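Local coordinates for metallo-beta-lactamase domain-containing protein (Enterococcus faecalis, PDB 2AZ4) that is of unknown function but binds two zinc ions in a metallo-beta-lactamase fold and may, like relatives, act on RNA as an exonuclease, at residues T8-S13 / V22-Y27. Numbering follows the deposited sequence.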
loop_
_atom_site.group_PDB
_atom_site.type_symbol
_atom_site.label_atom_id
_atom_site.label_comp_id
_atom_site.label_asym_id
_atom_site.label_seq_id
_atom_site.Cartn_x
_atom_site.Cartn_y
_atom_site.Cartn_z
ATOM N N THR A 8 -8.667 2.925 25.730
ATOM C CA THR A 8 -9.648 3.515 24.815
ATOM C C THR A 8 -9.156 3.478 23.358
ATOM O O THR A 8 -8.025 3.876 23.074
ATOM C CB THR A 8 -9.992 4.976 25.219
ATOM O OG1 THR A 8 -10.395 5.005 26.590
ATOM C CG2 THR A 8 -11.154 5.528 24.370
ATOM N N VAL A 9 -10.016 3.011 22.461
ATOM C CA VAL A 9 -9.790 3.012 21.023
ATOM C C VAL A 9 -10.689 4.068 20.367
ATOM O O VAL A 9 -11.906 4.051 20.566
ATOM C CB VAL A 9 -10.133 1.630 20.395
ATOM C CG1 VAL A 9 -9.666 1.548 18.964
ATOM C CG2 VAL A 9 -9.547 0.472 21.204
ATOM N N THR A 10 -10.101 4.970 19.581
ATOM C CA THR A 10 -10.840 6.045 18.929
ATOM C C THR A 10 -10.652 5.952 17.441
ATOM O O THR A 10 -9.511 5.889 16.967
ATOM C CB THR A 10 -10.362 7.451 19.324
ATOM O OG1 THR A 10 -10.310 7.583 20.742
ATOM C CG2 THR A 10 -11.314 8.525 18.768
ATOM N N PHE A 11 -11.760 5.980 16.712
ATOM C CA PHE A 11 -11.754 5.920 15.250
ATOM C C PHE A 11 -11.834 7.323 14.664
ATOM O O PHE A 11 -12.905 7.815 14.286
ATOM C CB PHE A 11 -12.861 4.991 14.744
ATOM C CG PHE A 11 -12.693 3.581 15.227
ATOM C CD1 PHE A 11 -12.007 2.633 14.441
ATOM C CD2 PHE A 11 -13.163 3.202 16.496
ATOM C CE1 PHE A 11 -11.805 1.335 14.909
ATOM C CE2 PHE A 11 -12.964 1.903 16.972
ATOM C CZ PHE A 11 -12.280 0.967 16.176
ATOM N N HIS A 12 -10.673 7.973 14.632
ATOM C CA HIS A 12 -10.567 9.364 14.211
ATOM C C HIS A 12 -10.942 9.604 12.769
ATOM O O HIS A 12 -11.524 10.637 12.464
ATOM C CB HIS A 12 -9.134 9.879 14.465
ATOM C CG HIS A 12 -8.801 10.043 15.921
ATOM N ND1 HIS A 12 -9.398 11.000 16.716
ATOM C CD2 HIS A 12 -7.919 9.389 16.719
ATOM C CE1 HIS A 12 -8.899 10.930 17.939
ATOM N NE2 HIS A 12 -8.015 9.946 17.972
ATOM N N SER A 13 -10.617 8.661 11.874
ATOM C CA SER A 13 -10.662 8.933 10.441
ATOM C C SER A 13 -10.708 7.655 9.628
ATOM O O SER A 13 -10.320 6.595 10.102
ATOM C CB SER A 13 -9.403 9.725 10.051
ATOM O OG SER A 13 -9.462 10.228 8.738
ATOM N N VAL A 22 -7.193 6.338 10.607
ATOM C CA VAL A 22 -6.350 6.804 11.691
ATOM C C VAL A 22 -7.086 6.405 12.958
ATOM O O VAL A 22 -8.181 6.912 13.250
ATOM C CB VAL A 22 -6.100 8.337 11.658
ATOM C CG1 VAL A 22 -5.235 8.765 12.831
ATOM C CG2 VAL A 22 -5.472 8.783 10.310
ATOM N N ILE A 23 -6.485 5.479 13.688
ATOM C CA ILE A 23 -7.048 4.988 14.915
ATOM C C ILE A 23 -6.050 5.295 15.999
ATOM O O ILE A 23 -4.838 5.200 15.776
ATOM C CB ILE A 23 -7.338 3.456 14.810
ATOM C CG1 ILE A 23 -8.445 3.214 13.762
ATOM C CG2 ILE A 23 -7.653 2.848 16.149
ATOM C CD1 ILE A 23 -8.519 1.765 13.252
ATOM N N GLU A 24 -6.583 5.668 17.155
ATOM C CA GLU A 24 -5.820 5.879 18.369
ATOM C C GLU A 24 -6.132 4.808 19.394
ATOM O O GLU A 24 -7.294 4.433 19.596
ATOM C CB GLU A 24 -6.143 7.244 18.974
ATOM C CG GLU A 24 -5.394 7.524 20.260
ATOM C CD GLU A 24 -5.764 8.866 20.872
ATOM O OE1 GLU A 24 -6.598 9.581 20.288
ATOM O OE2 GLU A 24 -5.224 9.203 21.943
ATOM N N VAL A 25 -5.084 4.323 20.035
ATOM C CA VAL A 25 -5.209 3.440 21.176
ATOM C C VAL A 25 -4.494 4.127 22.317
ATOM O O VAL A 25 -3.313 4.454 22.200
ATOM C CB VAL A 25 -4.628 2.023 20.929
ATOM C CG1 VAL A 25 -4.792 1.162 22.193
ATOM C CG2 VAL A 25 -5.357 1.344 19.767
ATOM N N ALA A 26 -5.224 4.381 23.399
ATOM C CA ALA A 26 -4.685 5.100 24.564
ATOM C C ALA A 26 -4.861 4.333 25.874
ATOM O O ALA A 26 -5.897 3.704 26.108
ATOM C CB ALA A 26 -5.322 6.458 24.683
ATOM N N TYR A 27 -3.831 4.422 26.711
ATOM C CA TYR A 27 -3.769 3.789 28.017
ATOM C C TYR A 27 -2.836 4.602 28.916
ATOM O O TYR A 27 -1.654 4.780 28.592
ATOM C CB TYR A 27 -3.218 2.361 27.922
ATOM C CG TYR A 27 -3.214 1.644 29.260
ATOM C CD1 TYR A 27 -4.397 1.131 29.796
ATOM C CD2 TYR A 27 -2.034 1.479 29.984
ATOM C CE1 TYR A 27 -4.411 0.468 31.021
ATOM C CE2 TYR A 27 -2.037 0.830 31.222
ATOM C CZ TYR A 27 -3.237 0.321 31.727
ATOM O OH TYR A 27 -3.251 -0.346 32.926
HETATM O O HOH W 1 -8.036 5.413 27.905
HETATM O O HOH W 2 -9.195 10.176 21.504
#
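A beta hairpin with a classic beta bulge at its loop end pairs 8-13 with 22-27, and H12 and S13 both face V22 there. From T8 to T10 the pairing is regular and antiparallel. T8 N bonds to A26 O and A26 N to T8 O, and T10 N to E24 O and E24 N to T10 O, each at 2.9 Å. At the bulge the bond from S13 N to V22 O is weak. The return bond from V22 N to S13 O measures 3.2 Å, with its donor well above the carbonyl plane.

The extra residue turns the H12 side chain over the face that carries T10 and E24. H12 NE2 donates to E24 OE1 at 2.7 Å, nearly straight at 165°. E24 OE1 uses its anti lone pair and lies in the plane of the H12 ring. Ring and carboxylate are nearly coplanar, 20° apart. The E24 chain is extended, with CG anti to the backbone N (chi1 179°), which carries the carboxylate out to the imidazole. T10 CG2 lies against one face of the H12 ring, 3.5 Å from its plane and offset toward the rim. A water bridges T10 OG1 and E24 OE1.

This hairpin lies in one of the two mixed sheets of the metallo-beta-lactamase fold, between strands 30-34 and 426-428. The other face of the hairpin is apolar and packs on M214 and L212 of the second sheet. Here V9 CG1 meets I23 CG2 at 3.7 Å. I23 CG1 and CD1 run alongside the F11 ring at CD1 and CE1, and the two side chains point the same way. I23 has CG1 anti to the carbonyl carbon, which sends that branch to F11 and leaves CG2 for V9. The I23 side chain is about 12 Å from a bound zinc ion.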